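Local coordinates for protein-tyrosine-phosphatase (Shewanella sp., PDB 2Z72) that probably removes phosphate groups from phosphotyrosine by hydrolysis as a cold-active, zinc-bound phosphatase of the calcineurin-like phosphoesterase family, at residues K71-V85 with I307-N320. Sequence-based numbering, arbitrary orientation.
Sequences KKVVALSDVHGQYDV and IKVGKSGELLLLEN. With ZN (zinc ion), chain B.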
loop_
_atom_site.group_PDB
_atom_site.type_symbol
_atom_site.label_atom_id
_atom_site.label_comp_id
_atom_site.label_asym_id
_atom_site.label_seq_id
_atom_site.Cartn_x
_atom_site.Cartn_y
_atom_site.Cartn_z
ATOM N N LYS A 71 12.316 11.664 11.542
ATOM C CA LYS A 71 11.993 13.091 11.573
ATOM C C LYS A 71 10.743 13.444 10.784
ATOM O O LYS A 71 9.981 14.307 11.214
ATOM C CB LYS A 71 13.192 13.937 11.123
ATOM C CG LYS A 71 14.358 13.866 12.147
ATOM C CD LYS A 71 15.551 14.677 11.765
ATOM C CE LYS A 71 16.736 14.533 12.756
ATOM N NZ LYS A 71 17.001 13.121 13.192
ATOM N N LYS A 72 10.536 12.791 9.620
ATOM C CA LYS A 72 9.383 13.238 8.789
ATOM C C LYS A 72 8.756 12.027 8.147
ATOM O O LYS A 72 9.474 11.158 7.628
ATOM C CB LYS A 72 9.766 14.362 7.890
ATOM C CG LYS A 72 10.409 14.181 6.672
ATOM C CD LYS A 72 10.759 15.396 5.815
ATOM C CE LYS A 72 11.606 14.755 4.704
ATOM N NZ LYS A 72 12.178 15.772 3.827
ATOM N N VAL A 73 7.462 12.018 8.183
ATOM C CA VAL A 73 6.671 10.896 7.639
ATOM C C VAL A 73 5.536 11.506 6.811
ATOM O O VAL A 73 4.927 12.493 7.232
ATOM C CB VAL A 73 6.086 10.030 8.773
ATOM C CG1 VAL A 73 5.298 8.826 8.203
ATOM C CG2 VAL A 73 7.164 9.491 9.696
ATOM N N VAL A 74 5.222 10.884 5.688
ATOM C CA VAL A 74 4.000 11.154 4.946
ATOM C C VAL A 74 3.211 9.869 4.821
ATOM O O VAL A 74 3.750 8.773 4.618
ATOM C CB VAL A 74 4.472 11.760 3.608
ATOM C CG1 VAL A 74 5.244 10.769 2.732
ATOM C CG2 VAL A 74 3.276 12.250 2.835
ATOM N N ALA A 75 1.881 9.969 4.943
ATOM C CA ALA A 75 1.023 8.804 4.857
ATOM C C ALA A 75 -0.139 9.063 3.918
ATOM O O ALA A 75 -0.674 10.183 3.851
ATOM C CB ALA A 75 0.497 8.432 6.240
ATOM N N LEU A 76 -0.539 8.024 3.230
ATOM C CA LEU A 76 -1.640 8.050 2.266
ATOM C C LEU A 76 -2.058 6.625 2.006
ATOM O O LEU A 76 -1.408 5.677 2.425
ATOM C CB LEU A 76 -1.312 8.818 0.978
ATOM C CG LEU A 76 -0.244 8.150 0.067
ATOM C CD1 LEU A 76 -0.187 8.893 -1.263
ATOM C CD2 LEU A 76 1.150 8.154 0.653
ATOM N N SER A 77 -3.175 6.414 1.299
ATOM C CA SER A 77 -3.740 5.068 1.226
ATOM C C SER A 77 -4.791 4.961 0.147
ATOM O O SER A 77 -5.299 5.937 -0.371
ATOM C CB SER A 77 -4.454 4.807 2.551
ATOM O OG SER A 77 -4.670 3.424 2.767
ATOM N N ASP A 78 -5.126 3.724 -0.193
ATOM C CA ASP A 78 -6.302 3.382 -0.998
ATOM C C ASP A 78 -6.281 4.073 -2.356
ATOM O O ASP A 78 -7.257 4.628 -2.846
ATOM C CB ASP A 78 -7.592 3.699 -0.228
ATOM C CG ASP A 78 -7.753 2.791 0.986
ATOM O OD1 ASP A 78 -8.379 1.718 0.902
ATOM O OD2 ASP A 78 -7.171 3.147 2.050
ATOM N N VAL A 79 -5.116 3.978 -3.023
ATOM C CA VAL A 79 -5.020 4.520 -4.376
ATOM C C VAL A 79 -5.942 3.777 -5.358
ATOM O O VAL A 79 -6.435 4.399 -6.286
ATOM C CB VAL A 79 -3.536 4.500 -4.794
ATOM C CG1 VAL A 79 -3.348 4.804 -6.261
ATOM C CG2 VAL A 79 -2.708 5.443 -3.934
ATOM N N HIS A 80 -6.129 2.473 -5.169
ATOM C CA HIS A 80 -7.117 1.727 -5.973
ATOM C C HIS A 80 -6.944 1.981 -7.449
ATOM O O HIS A 80 -7.850 2.378 -8.186
ATOM C CB HIS A 80 -8.547 2.036 -5.484
ATOM C CG HIS A 80 -8.842 1.286 -4.217
ATOM N ND1 HIS A 80 -8.778 -0.070 -4.130
ATOM C CD2 HIS A 80 -9.256 1.703 -2.991
ATOM C CE1 HIS A 80 -9.090 -0.452 -2.903
ATOM N NE2 HIS A 80 -9.403 0.616 -2.148
ATOM N N GLY A 81 -5.702 1.851 -7.934
ATOM C CA GLY A 81 -5.411 1.917 -9.335
ATOM C C GLY A 81 -5.503 3.290 -9.973
ATOM O O GLY A 81 -5.582 3.346 -11.227
ATOM N N GLN A 82 -5.494 4.354 -9.221
ATOM C CA GLN A 82 -5.576 5.727 -9.752
ATOM C C GLN A 82 -4.183 6.366 -9.752
ATOM O O GLN A 82 -3.821 7.156 -8.887
ATOM C CB GLN A 82 -6.585 6.528 -8.970
ATOM C CG GLN A 82 -7.977 5.981 -9.080
ATOM C CD GLN A 82 -8.614 6.099 -10.445
ATOM O OE1 GLN A 82 -9.575 5.314 -10.740
ATOM N NE2 GLN A 82 -8.216 7.007 -11.272
ATOM N N TYR A 83 -3.375 5.983 -10.727
ATOM C CA TYR A 83 -2.019 6.464 -10.873
ATOM C C TYR A 83 -1.932 7.955 -11.100
ATOM O O TYR A 83 -1.147 8.680 -10.459
ATOM C CB TYR A 83 -1.300 5.725 -12.005
ATOM C CG TYR A 83 0.066 6.279 -12.333
ATOM C CD1 TYR A 83 0.334 6.949 -13.488
ATOM C CD2 TYR A 83 1.110 6.086 -11.418
ATOM C CE1 TYR A 83 1.581 7.440 -13.797
ATOM C CE2 TYR A 83 2.380 6.586 -11.721
ATOM C CZ TYR A 83 2.609 7.254 -12.883
ATOM O OH TYR A 83 3.897 7.727 -13.115
ATOM N N ASP A 84 -2.759 8.502 -12.014
ATOM C CA ASP A 84 -2.682 9.904 -12.309
ATOM C C ASP A 84 -2.935 10.728 -11.071
ATOM O O ASP A 84 -2.242 11.762 -10.835
ATOM C CB ASP A 84 -3.688 10.310 -13.401
ATOM C CG ASP A 84 -3.504 9.601 -14.720
ATOM O OD1 ASP A 84 -2.368 9.182 -15.038
ATOM O OD2 ASP A 84 -4.514 9.502 -15.438
ATOM N N VAL A 85 -3.923 10.366 -10.265
ATOM C CA VAL A 85 -4.216 11.121 -9.045
ATOM C C VAL A 85 -3.060 11.013 -8.045
ATOM O O VAL A 85 -2.644 12.043 -7.475
ATOM C CB VAL A 85 -5.515 10.620 -8.401
ATOM C CG1 VAL A 85 -5.796 11.288 -7.063
ATOM C CG2 VAL A 85 -6.705 10.849 -9.346
ATOM N N ILE A 307 -9.061 8.732 -3.109
ATOM C CA ILE A 307 -8.336 8.666 -4.364
ATOM C C ILE A 307 -9.062 7.712 -5.328
ATOM O O ILE A 307 -8.998 7.915 -6.557
ATOM C CB ILE A 307 -6.865 8.256 -4.107
ATOM C CG1 ILE A 307 -6.136 9.343 -3.389
ATOM C CG2 ILE A 307 -6.180 7.875 -5.447
ATOM C CD1 ILE A 307 -4.758 8.928 -2.856
ATOM N N LYS A 308 -9.720 6.672 -4.830
ATOM C CA LYS A 308 -10.359 5.675 -5.659
ATOM C C LYS A 308 -11.374 6.265 -6.610
ATOM O O LYS A 308 -11.649 5.646 -7.617
ATOM C CB LYS A 308 -11.035 4.587 -4.811
ATOM C CG LYS A 308 -12.285 5.090 -4.063
ATOM C CD LYS A 308 -12.828 4.130 -3.080
ATOM C CE LYS A 308 -14.105 4.636 -2.430
ATOM N NZ LYS A 308 -14.664 3.689 -1.455
ATOM N N VAL A 309 -11.931 7.435 -6.284
ATOM C CA VAL A 309 -12.966 8.042 -7.131
ATOM C C VAL A 309 -12.329 8.638 -8.363
ATOM O O VAL A 309 -13.017 8.881 -9.355
ATOM C CB VAL A 309 -13.778 9.030 -6.306
ATOM C CG1 VAL A 309 -14.797 9.840 -7.105
ATOM C CG2 VAL A 309 -14.573 8.259 -5.273
ATOM N N GLY A 310 -11.003 8.833 -8.386
ATOM C CA GLY A 310 -10.310 9.198 -9.617
ATOM C C GLY A 310 -10.172 10.676 -9.875
ATOM O O GLY A 310 -9.730 11.062 -10.963
ATOM N N LYS A 311 -10.495 11.513 -8.903
ATOM C CA LYS A 311 -10.439 12.972 -9.078
ATOM C C LYS A 311 -9.401 13.695 -8.247
ATOM O O LYS A 311 -8.825 14.632 -8.743
ATOM C CB LYS A 311 -11.820 13.573 -8.786
ATOM C CG LYS A 311 -12.827 13.091 -9.804
ATOM C CD LYS A 311 -14.244 13.360 -9.339
ATOM C CE LYS A 311 -15.215 12.814 -10.387
ATOM N NZ LYS A 311 -16.221 11.805 -9.882
ATOM N N SER A 312 -9.210 13.277 -6.980
ATOM C CA SER A 312 -8.299 14.019 -6.097
ATOM C C SER A 312 -7.904 13.110 -4.939
ATOM O O SER A 312 -8.511 12.076 -4.729
ATOM C CB SER A 312 -8.932 15.273 -5.555
ATOM O OG SER A 312 -10.035 14.952 -4.744
ATOM N N GLY A 313 -6.912 13.552 -4.173
ATOM C CA GLY A 313 -6.546 12.910 -2.940
ATOM C C GLY A 313 -5.723 13.862 -2.119
ATOM O O GLY A 313 -5.369 14.946 -2.540
ATOM N N GLU A 314 -5.341 13.508 -0.922
ATOM C CA GLU A 314 -4.681 14.161 0.116
ATOM C C GLU A 314 -3.758 13.200 0.845
ATOM O O GLU A 314 -3.876 11.965 0.778
ATOM C CB GLU A 314 -5.667 14.779 1.148
ATOM C CG GLU A 314 -6.648 15.721 0.440
ATOM C CD GLU A 314 -7.446 16.579 1.426
ATOM O OE1 GLU A 314 -8.174 17.483 0.930
ATOM O OE2 GLU A 314 -7.418 16.299 2.650
ATOM N N LEU A 315 -2.838 13.808 1.581
ATOM C CA LEU A 315 -1.910 13.045 2.435
ATOM C C LEU A 315 -1.842 13.675 3.794
ATOM O O LEU A 315 -2.300 14.801 4.055
ATOM C CB LEU A 315 -0.571 12.897 1.731
ATOM C CG LEU A 315 0.149 14.163 1.249
ATOM C CD1 LEU A 315 0.814 14.942 2.371
ATOM C CD2 LEU A 315 1.205 13.750 0.213
ATOM N N LEU A 316 -1.192 12.947 4.704
ATOM C CA LEU A 316 -0.874 13.373 6.044
ATOM C C LEU A 316 0.633 13.511 6.166
ATOM O O LEU A 316 1.366 12.599 5.774
ATOM C CB LEU A 316 -1.385 12.326 7.049
ATOM C CG LEU A 316 -0.956 12.513 8.504
ATOM C CD1 LEU A 316 -1.608 13.778 9.091
ATOM C CD2 LEU A 316 -1.321 11.295 9.314
ATOM N N LEU A 317 1.071 14.617 6.717
ATOM C CA LEU A 317 2.461 14.874 7.010
ATOM C C LEU A 317 2.627 14.936 8.518
ATOM O O LEU A 317 1.887 15.661 9.182
ATOM C CB LEU A 317 2.918 16.155 6.367
ATOM C CG LEU A 317 4.327 16.661 6.629
ATOM C CD1 LEU A 317 5.387 15.715 6.171
ATOM C CD2 LEU A 317 4.447 18.065 5.941
ATOM N N LEU A 318 3.603 14.178 9.019
ATOM C CA LEU A 318 3.943 14.191 10.469
ATOM C C LEU A 318 5.362 14.645 10.602
ATOM O O LEU A 318 6.333 13.948 10.198
ATOM C CB LEU A 318 3.784 12.784 11.074
ATOM C CG LEU A 318 2.427 12.111 10.822
ATOM C CD1 LEU A 318 2.386 11.241 9.584
ATOM C CD2 LEU A 318 2.014 11.240 11.995
ATOM N N GLU A 319 5.581 15.838 11.156
ATOM C CA GLU A 319 6.873 16.461 11.211
ATOM C C GLU A 319 6.850 17.551 12.285
ATOM O O GLU A 319 5.795 18.196 12.397
ATOM C CB GLU A 319 7.183 17.110 9.847
ATOM C CG GLU A 319 8.557 17.633 9.656
ATOM C CD GLU A 319 8.888 18.102 8.241
ATOM O OE1 GLU A 319 10.115 18.209 7.978
ATOM O OE2 GLU A 319 7.925 18.354 7.463
ATOM N N ASN A 320 7.932 17.723 12.991
ATOM C CA ASN A 320 8.017 18.785 13.996
ATOM C C ASN A 320 6.834 18.791 14.974
ATOM O O ASN A 320 6.392 19.851 15.407
ATOM C CB ASN A 320 8.065 20.147 13.310
ATOM C CG ASN A 320 9.241 20.328 12.369
ATOM O OD1 ASN A 320 10.351 19.940 12.761
ATOM N ND2 ASN A 320 9.048 20.905 11.179
HETATM ZN ZN ZN B . -9.679 0.653 -0.159
HETATM O O HOH W 1 10.208 16.146 13.121
HETATM O O HOH W 2 -7.429 7.665 -0.757
HETATM O O HOH W 3 -9.698 5.644 -2.102
HETATM O O HOH W 4 -10.430 3.465 -8.689
HETATM O O HOH W 5 -9.026 8.776 -13.093
HETATM O O HOH W 6 -10.988 2.316 -0.223
HETATM O O HOH W 7 -10.717 -0.355 1.186
#
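Ile307 and Val85 meet methyl to methyl, Val85 CG1 lying 3.8 Å from Ile307 CG2, and between them they bury more surface than any other residues of the contact. Val85 CG1, placed opposite its own backbone N (chi1 175°), is turned onto the Ser312 carbonyl carbon, while Val85 CG2 rests 3.4 Å from Gly310 O. Ile307 spreads in two directions: CG2 packs against Val79 O, 3.6 Å away, and CD1 reaches Val79 CG2. Beside it Gln82, bent at chi2, lays CG 3.3 Å from Ile307 O and its amide carbon against Gly310 CA; an alanine in place of Gln82 would remove CG and the amide, and would probably open a gap beside Gly310 CA and break the weak water link from NE2 to Gly310 O. The loop after strand 72-76 carries the Asp-x-His metal-binding motif of calcineurin-like phosphoesterases: Asp78 OD1 and His80 NE2 each bind zinc at 2.0 Å, with Asp114 and two waters completing the site. The CB of Lys308 packs 3.6 Å from His80 CB, while its NZ turns to Ser288; His80 ND1 is held by Phe116 O. Before this loop, strand 72-76 runs antiparallel to strand 315-319: Val73 and Leu318 exchange two backbone bonds, as do Ala75 and Leu316. On one face Leu318 CD1 covers Val73 CB.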